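Local atomic coordinates of acetyltransferase (Sinorhizobium meliloti, PDB entry 4JXR), a protein that binds acetyl-CoA and probably transfers its acetyl group to an acceptor substrate, possibly one like phosphinothricin. Residues 83-88 with 115-120; 122-127 with 160-165. All blocks are in the same frame, centred on the assembly; numbering follows the deposited sequence. Where two conformers were deposited one is given.

Overall arrangement
After strands 5-8, 56-60 and 66-74, the chain enters strand 84-91, and helix 100-115 leads back to strand 119-125; interaction 1 (83-88 with 115-120) closes this beta-alpha-beta loop with its strands parallel. The chain leaves strand 119-125, passes through helix 129-137 and strand 141-152, and returns as strand 155-165, where interaction 2 (122-127 with 160-165) closes the second loop with antiparallel pairing. The two loops follow one another, neither nested nor crossed. The contact centres lie about 13 Å apart, and both use strand 119-125, which sits between 84-91 and 155-165 in the mixed sheet. The contacts touch where Asp87 packs on Ala122 and where Met120 N probably hydrogen-bonds to Arg164 O, and both reach the second subunit.

Interaction 1. Residues 83-88 with 115-120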
ATOM      1  N   PHE A  83       6.977  -7.589  -9.791  1.00  7.49           N
ATOM      2  CA  PHE A  83       6.115  -8.267 -10.763  1.00  7.71           C
ATOM      3  C   PHE A  83       4.635  -8.021 -10.521  1.00  7.52           C
ATOM      4  O   PHE A  83       3.795  -8.570 -11.246  1.00  8.72           O
ATOM      5  CB  PHE A  83       6.394  -9.780 -10.784  1.00  8.49           C
ATOM      6  CG  PHE A  83       7.832 -10.065 -11.109  1.00  8.94           C
ATOM      7  CD1 PHE A  83       8.317  -9.939 -12.376  1.00 10.26           C
ATOM      8  CD2 PHE A  83       8.717 -10.410 -10.095  1.00  9.47           C
ATOM      9  CE1 PHE A  83       9.693 -10.132 -12.622  1.00 11.09           C
ATOM     10  CE2 PHE A  83      10.071 -10.597 -10.353  1.00 11.09           C
ATOM     11  CZ  PHE A  83      10.532 -10.468 -11.598  1.00 10.83           C
ATOM     12  N   LEU A  84       4.301  -7.198  -9.532  1.00  7.37           N
ATOM     13  CA  LEU A  84       2.917  -6.809  -9.179  1.00  7.04           C
ATOM     14  C   LEU A  84       2.680  -5.381  -9.621  1.00  6.93           C
ATOM     15  O   LEU A  84       3.462  -4.480  -9.330  1.00  7.61           O
ATOM     16  CB  LEU A  84       2.771  -6.915  -7.673  1.00  7.66           C
ATOM     17  CG  LEU A  84       1.443  -6.385  -7.087  1.00  7.16           C
ATOM     18  CD1 LEU A  84       0.263  -7.156  -7.575  1.00  7.96           C
ATOM     19  CD2 LEU A  84       1.510  -6.377  -5.579  1.00  8.02           C
ATOM     20  N   VAL A  85       1.560  -5.166 -10.287  1.00  7.04           N
ATOM     21  CA  VAL A  85       1.093  -3.850 -10.655  1.00  7.32           C
ATOM     22  C   VAL A  85      -0.307  -3.627 -10.067  1.00  7.23           C
ATOM     23  O   VAL A  85      -1.050  -4.569  -9.782  1.00  8.23           O
ATOM     24  CB  VAL A  85       1.058  -3.624 -12.167  1.00  8.48           C
ATOM     25  CG1 VAL A  85       2.431  -3.297 -12.692  1.00 10.55           C
ATOM     26  CG2 VAL A  85       0.455  -4.807 -12.913  1.00  9.75           C
ATOM     27  N   GLU A  86      -0.639  -2.361  -9.892  1.00  7.49           N
ATOM     28  CA  GLU A  86      -1.936  -1.926  -9.430  1.00  7.28           C
ATOM     29  C   GLU A  86      -2.540  -1.046 -10.498  1.00  7.22           C
ATOM     30  O   GLU A  86      -1.858  -0.150 -11.030  1.00  8.35           O
ATOM     31  CB  GLU A  86      -1.770  -1.124  -8.155  1.00  8.26           C
ATOM     32  CG  GLU A  86      -3.055  -0.531  -7.620  1.00  9.03           C
ATOM     33  CD  GLU A  86      -2.921   0.100  -6.263  1.00 10.75           C
ATOM     34  OE1 GLU A  86      -1.943  -0.131  -5.562  1.00 14.56           O
ATOM     35  OE2 GLU A  86      -3.855   0.857  -5.867  1.00 11.64           O
ATOM     36  N   ASP A  87      -3.833  -1.193 -10.801  1.00  7.53           N
ATOM     37  CA  ASP A  87      -4.488  -0.355 -11.772  1.00  7.68           C
ATOM     38  C   ASP A  87      -5.215   0.804 -11.144  1.00  8.03           C
ATOM     39  O   ASP A  87      -5.795   0.657 -10.062  1.00 10.44           O
ATOM     40  CB  ASP A  87      -5.528  -1.151 -12.625  1.00  9.77           C
ATOM     41  CG  ASP A  87      -6.681  -1.689 -11.884  1.00 10.75           C
ATOM     42  OD1 ASP A  87      -6.507  -2.767 -11.213  1.00 13.28           O
ATOM     43  OD2 ASP A  87      -7.796  -1.127 -12.039  1.00 10.62           O
ATOM     44  N   SER A  88      -5.241   1.918 -11.863  1.00  8.37           N
ATOM     45  CA  SER A  88      -6.009   3.107 -11.523  1.00  9.61           C
ATOM     46  C   SER A  88      -6.754   3.548 -12.751  1.00  8.72           C
ATOM     47  O   SER A  88      -6.196   3.626 -13.835  1.00  9.97           O
ATOM     48  CB  SER A  88      -5.080   4.231 -11.109  1.00 12.35           C
ATOM     49  OG  SER A  88      -4.398   3.927  -9.886  1.00 13.93           O
ATOM     50  N   LEU A 115       4.200  -6.760 -21.069  1.00  8.87           N
ATOM     51  CA  LEU A 115       5.407  -6.243 -20.449  1.00  8.85           C
ATOM     52  C   LEU A 115       6.078  -7.232 -19.526  1.00  8.98           C
ATOM     53  O   LEU A 115       7.270  -7.044 -19.259  1.00 10.76           O
ATOM     54  CB  LEU A 115       5.097  -4.940 -19.719  1.00  8.71           C
ATOM     55  CG  LEU A 115       4.867  -3.728 -20.603  1.00  9.02           C
ATOM     56  CD1 LEU A 115       4.245  -2.579 -19.788  1.00  9.83           C
ATOM     57  CD2 LEU A 115       6.107  -3.290 -21.293  1.00 10.46           C
ATOM     58  N   GLY A 116       5.373  -8.228 -19.018  1.00  8.74           N
ATOM     59  CA  GLY A 116       5.948  -9.266 -18.203  1.00  9.49           C
ATOM     60  C   GLY A 116       5.609  -9.226 -16.735  1.00  8.95           C
ATOM     61  O   GLY A 116       6.188  -9.966 -15.952  1.00  9.62           O
ATOM     62  N   PHE A 117       4.668  -8.379 -16.308  1.00  8.24           N
ATOM     63  CA  PHE A 117       4.143  -8.463 -14.957  1.00  8.06           C
ATOM     64  C   PHE A 117       3.350  -9.752 -14.776  1.00  7.82           C
ATOM     65  O   PHE A 117       2.890 -10.343 -15.753  1.00  8.70           O
ATOM     66  CB  PHE A 117       3.314  -7.219 -14.631  1.00  8.37           C
ATOM     67  CG  PHE A 117       4.103  -5.928 -14.745  1.00  7.68           C
ATOM     68  CD1 PHE A 117       4.983  -5.578 -13.738  1.00  7.84           C
ATOM     69  CD2 PHE A 117       4.024  -5.120 -15.833  1.00  7.91           C
ATOM     70  CE1 PHE A 117       5.745  -4.445 -13.837  1.00  8.59           C
ATOM     71  CE2 PHE A 117       4.748  -3.987 -15.933  1.00  8.83           C
ATOM     72  CZ  PHE A 117       5.641  -3.634 -14.942  1.00  8.61           C
ATOM     73  N   ARG A 118       3.188 -10.157 -13.526  1.00  7.64           N
ATOM     74  CA  ARG A 118       2.590 -11.472 -13.215  1.00  8.19           C
ATOM     75  C   ARG A 118       1.307 -11.411 -12.371  1.00  7.56           C
ATOM     76  O   ARG A 118       0.610 -12.381 -12.330  1.00  7.93           O
ATOM     77  CB  ARG A 118       3.615 -12.381 -12.535  1.00  8.46           C
ATOM     78  CG  ARG A 118       4.820 -12.717 -13.426  1.00  9.20           C
ATOM     79  CD  ARG A 118       4.418 -13.460 -14.703  1.00 10.20           C
ATOM     80  NE  ARG A 118       5.612 -14.025 -15.367  1.00 11.50           N
ATOM     81  CZ  ARG A 118       6.172 -15.167 -14.985  1.00 11.20           C
ATOM     82  NH1 ARG A 118       5.685 -15.904 -14.022  1.00 11.97           N
ATOM     83  NH2 ARG A 118       7.271 -15.558 -15.611  1.00 14.09           N
ATOM     84  N   GLN A 119       1.027 -10.263 -11.703  1.00  7.52           N
ATOM     85  CA  GLN A 119      -0.192 -10.126 -10.921  1.00  7.02           C
ATOM     86  C   GLN A 119      -0.623  -8.676 -11.008  1.00  7.08           C
ATOM     87  O   GLN A 119       0.222  -7.785 -11.057  1.00  7.38           O
ATOM     88  CB  GLN A 119       0.021 -10.481  -9.448  1.00  8.17           C
ATOM     89  CG  GLN A 119       0.540 -11.904  -9.192  1.00  8.20           C
ATOM     90  CD  GLN A 119      -0.466 -12.989  -9.456  1.00  8.40           C
ATOM     91  OE1 GLN A 119      -1.679 -12.817  -9.382  1.00  8.96           O
ATOM     92  NE2 GLN A 119       0.063 -14.220  -9.739  1.00  9.21           N
HETATM   93  N   MSE A 120      -1.945  -8.465 -10.986  1.00  7.23           N
HETATM   94  CA  MSE A 120      -2.503  -7.119 -10.919  1.00  7.18           C
HETATM   95  C   MSE A 120      -3.474  -7.054  -9.739  1.00  7.38           C
HETATM   96  O   MSE A 120      -4.325  -7.933  -9.567  1.00  7.65           O
HETATM   97  CB  MSE A 120      -3.213  -6.756 -12.215  1.00  7.39           C
HETATM   98  CG  MSE A 120      -3.670  -5.279 -12.270  1.00  7.97           C
HETATM   99 SE   MSE A 120      -4.325  -4.737 -13.988  1.00 12.64          SE
HETATM  100  CE  MSE A 120      -2.685  -4.522 -14.882  1.00 10.16           C
TER
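One face of the Phe117 ring carries the CG1 methyl of Val85, 3.6 Å from the ring centroid and almost on the ring normal, a CH-pi contact. The carbonyl carbon of Phe83 lies at the edge of the same ring. Phe83 turns its own ring edge to the carbonyl O of Gly116, with CD1 4.2 Å from that oxygen. Val85 reaches the Phe117 ring because its CG1 stands anti to the carbonyl carbon (chi1 -80°); the second methyl, CG2, meets CE of selenomethionine Met120 at 3.7 Å. The backbones join at the start of the second strand of a beta-alpha-beta unit, just after Gly116 ends helix 100-115 in a Schellman motif. There the O of Phe83 takes two bonds, a short, nearly straight one from Arg118 N (2.8 Å) and a longer one from Gln119 N (3.3 Å). Val85 N bonds to Gln119 O at 3.0 Å; with the Gln119 N bond this pairs Leu84 with Gln119 in parallel, and the Val85-Met120 bridge comes next. On the face bearing Leu84 and Gln119, Leu84 CD1 lies 3.8 Å from Gln119 CB, while the bent glutamine chain carries OE1 away to a hydrogen bond with Gln163 NE2. Asp87 crosses Met120 at about a right angle, Asp87 OD1 lying 3.9 Å from Met120 CG. Asp87 OD2 is hydrogen-bonded to His135 NE2, and the Asp87 side chain lies near acetyl-CoA-binding Ile89.

Interaction 2. Residues 122-127 with 160-165; sequences AVIGGA and AFMQRP
Val123 and Phe161 point the same way from neighbouring strands, and both valine methyls touch the ring. With chi1 at 179°, Val123 CG1 is anti to the backbone N and comes over one face of Phe161, offset toward the rim, 3.9 Å from Phe161 CZ. Val123 CG2 meets Phe161 CE2, also at 3.9 Å. On the other face of the sheet Ile124 extends CD1 (chi2 177°) to the SE of selenomethionine Met162, 3.5 Å away; the Met162 chain runs straight through chi2 and bends only at chi3, crossing the isoleucine obliquely. On the same face Ile124 CB packs on Ala160 CB, which also meets Ala127 CB at 3.9 Å. These contacts sit on the antiparallel join of strands 119-125 and 155-165 in the mixed GNAT sheet. Ala122 with Met162 and Ile124 with Ala160 are its hydrogen-bonded pairs, and Val123 with Phe161 is the non-hydrogen-bonded pair between them. The bond from Ile124 N to Ala160 O (2.8 Å) is almost straight. Ile124 O is gripped twice, by Ala160 N and by Ala127 N, which approach from opposite faces of the carbonyl plane; the second bond closes the type II turn that leads to acetyl-CoA-binding His128. His135 of helix 129-137 touches Ile124 and Met162, whereas the ring of Phe161 meets Phe161 of the second subunit with the planes at about 50°.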
ATOM      1  N   ALA A 122      -6.230  -4.437  -7.643  1.00  8.40           N
ATOM      2  CA  ALA A 122      -7.051  -3.248  -7.588  1.00  8.70           C
ATOM      3  C   ALA A 122      -7.386  -2.979  -6.114  1.00  8.60           C
ATOM      4  O   ALA A 122      -7.795  -3.870  -5.392  1.00  9.76           O
ATOM      5  CB  ALA A 122      -8.323  -3.408  -8.380  1.00 11.16           C
ATOM      6  N   VAL A 123      -7.182  -1.743  -5.715  1.00  8.75           N
ATOM      7  CA  VAL A 123      -7.498  -1.263  -4.364  1.00  9.24           C
ATOM      8  C   VAL A 123      -8.627  -0.282  -4.538  1.00  9.05           C
ATOM      9  O   VAL A 123      -8.408   0.820  -5.062  1.00 11.48           O
ATOM     10  CB  VAL A 123      -6.274  -0.635  -3.689  1.00 10.37           C
ATOM     11  CG1 VAL A 123      -6.682  -0.144  -2.296  1.00 11.27           C
ATOM     12  CG2 VAL A 123      -5.117  -1.600  -3.630  1.00 12.02           C
ATOM     13  N   ILE A 124      -9.847  -0.688  -4.247  1.00  8.95           N
ATOM     14  CA  ILE A 124     -11.070  -0.011  -4.659  1.00  9.25           C
ATOM     15  C   ILE A 124     -11.590   0.826  -3.508  1.00  8.82           C
ATOM     16  O   ILE A 124     -12.119   0.323  -2.510  1.00  8.97           O
ATOM     17  CB  ILE A 124     -12.100  -1.008  -5.147  1.00  9.97           C
ATOM     18  CG1 ILE A 124     -11.457  -1.714  -6.429  1.00 12.94           C
ATOM     19  CG2 ILE A 124     -13.408  -0.300  -5.520  1.00 10.51           C
ATOM     20  CD1 ILE A 124     -12.306  -2.799  -7.013  1.00 15.64           C
ATOM     21  N   GLY A 125     -11.448   2.129  -3.640  1.00 10.43           N
ATOM     22  CA  GLY A 125     -11.908   3.071  -2.621  1.00 10.43           C
ATOM     23  C   GLY A 125     -13.389   3.009  -2.446  1.00 11.50           C
ATOM     24  O   GLY A 125     -14.195   2.956  -3.396  1.00 12.47           O
ATOM     25  N   GLY A 126     -13.780   2.981  -1.200  1.00 10.12           N
ATOM     26  CA  GLY A 126     -15.185   2.860  -0.882  1.00 10.16           C
ATOM     27  C   GLY A 126     -15.783   1.528  -1.153  1.00 10.87           C
ATOM     28  O   GLY A 126     -16.988   1.361  -0.928  1.00 12.38           O
ATOM     29  N   ALA A 127     -15.040   0.590  -1.723  1.00 10.42           N
ATOM     30  CA  ALA A 127     -15.615  -0.687  -2.126  1.00 10.38           C
ATOM     31  C   ALA A 127     -16.830  -0.474  -3.037  1.00 10.47           C
ATOM     32  O   ALA A 127     -17.803  -1.205  -2.945  1.00 12.28           O
ATOM     33  CB  ALA A 127     -15.869  -1.602  -0.938  1.00 11.93           C
ATOM     34  N   ALA A 160     -11.852  -2.250  -0.840  1.00  8.23           N
ATOM     35  CA  ALA A 160     -11.846  -3.618  -1.362  1.00  8.64           C
ATOM     36  C   ALA A 160     -10.549  -3.890  -2.095  1.00  8.69           C
ATOM     37  O   ALA A 160     -10.012  -3.029  -2.768  1.00 11.01           O
ATOM     38  CB  ALA A 160     -13.003  -3.851  -2.295  1.00 10.20           C
ATOM     39  N   PHE A 161     -10.032  -5.094  -1.946  1.00  8.66           N
ATOM     40  CA  PHE A 161      -8.817  -5.552  -2.642  1.00  8.36           C
ATOM     41  C   PHE A 161      -9.211  -6.668  -3.579  1.00  9.05           C
ATOM     42  O   PHE A 161      -9.835  -7.650  -3.147  1.00 10.47           O
ATOM     43  CB  PHE A 161      -7.798  -6.069  -1.651  1.00 10.81           C
ATOM     44  CG  PHE A 161      -7.101  -4.943  -0.882  1.00 12.12           C
ATOM     45  CD1 PHE A 161      -7.778  -4.073  -0.040  1.00 13.99           C
ATOM     46  CD2 PHE A 161      -5.798  -4.707  -1.056  1.00 17.86           C
ATOM     47  CE1 PHE A 161      -7.128  -3.044   0.639  1.00 17.23           C
ATOM     48  CE2 PHE A 161      -5.139  -3.664  -0.363  1.00 23.52           C
ATOM     49  CZ  PHE A 161      -5.856  -2.857   0.450  1.00 20.91           C
HETATM   50  N   MSE A 162      -8.851  -6.534  -4.839  1.00  8.31           N
HETATM   51  CA  MSE A 162      -9.119  -7.570  -5.840  1.00  8.30           C
HETATM   52  C   MSE A 162      -7.832  -7.895  -6.558  1.00  7.84           C
HETATM   53  O   MSE A 162      -6.904  -7.083  -6.594  1.00  9.13           O
HETATM   54  CB  MSE A 162     -10.149  -7.115  -6.841  1.00  9.53           C
HETATM   55  CG  MSE A 162     -11.439  -6.613  -6.157  1.00 10.60           C
HETATM   56 SE   MSE A 162     -12.819  -6.209  -7.441  1.00 13.03          SE
HETATM   57  CE  MSE A 162     -13.326  -7.988  -7.941  1.00 11.03           C
ATOM     58  N   GLN A 163      -7.779  -9.056  -7.191  1.00  7.81           N
ATOM     59  CA  GLN A 163      -6.528  -9.497  -7.834  1.00  7.96           C
ATOM     60  C   GLN A 163      -6.856 -10.339  -9.060  1.00  7.67           C
ATOM     61  O   GLN A 163      -7.806 -11.106  -9.047  1.00  8.44           O
ATOM     62  CB  GLN A 163      -5.670 -10.285  -6.867  1.00  7.94           C
ATOM     63  CG  GLN A 163      -4.284 -10.604  -7.355  1.00  8.93           C
ATOM     64  CD  GLN A 163      -3.436 -11.231  -6.281  1.00  9.04           C
ATOM     65  OE1 GLN A 163      -3.697 -11.079  -5.095  1.00 11.40           O
ATOM     66  NE2 GLN A 163      -2.412 -11.915  -6.715  1.00  9.04           N
ATOM     67  N   ARG A 164      -5.998 -10.260 -10.063  1.00  8.26           N
ATOM     68  CA  ARG A 164      -6.033 -11.036 -11.304  0.50  8.53           C
ATOM     69  C   ARG A 164      -4.558 -11.502 -11.545  1.00  8.80           C
ATOM     70  O   ARG A 164      -3.696 -10.635 -11.571  1.00  9.19           O
ATOM     71  CB  ARG A 164      -6.519 -10.151 -12.479  0.50  7.57           C
ATOM     72  CG  ARG A 164      -6.794 -10.962 -13.750  0.50  8.47           C
ATOM     73  CD  ARG A 164      -6.920 -10.022 -14.955  0.50  8.46           C
ATOM     74  NE  ARG A 164      -7.338 -10.651 -16.193  0.50  9.51           N
ATOM     75  CZ  ARG A 164      -6.557 -11.243 -17.087  0.50  8.77           C
ATOM     76  NH1 ARG A 164      -5.276 -11.500 -16.834  0.50  9.43           N
ATOM     77  NH2 ARG A 164      -7.086 -11.575 -18.254  0.50  9.54           N
ATOM     78  N   PRO A 165      -4.277 -12.770 -11.905  1.00  8.73           N
ATOM     79  CA  PRO A 165      -2.959 -13.109 -12.431  1.00  8.69           C
ATOM     80  C   PRO A 165      -2.820 -12.499 -13.817  1.00  8.38           C
ATOM     81  O   PRO A 165      -3.805 -12.280 -14.516  1.00  9.84           O
ATOM     82  CB  PRO A 165      -2.979 -14.629 -12.485  1.00 10.89           C
ATOM     83  CG  PRO A 165      -4.421 -14.959 -12.707  1.00 14.57           C
ATOM     84  CD  PRO A 165      -5.177 -13.929 -11.898  1.00 11.56           C
TER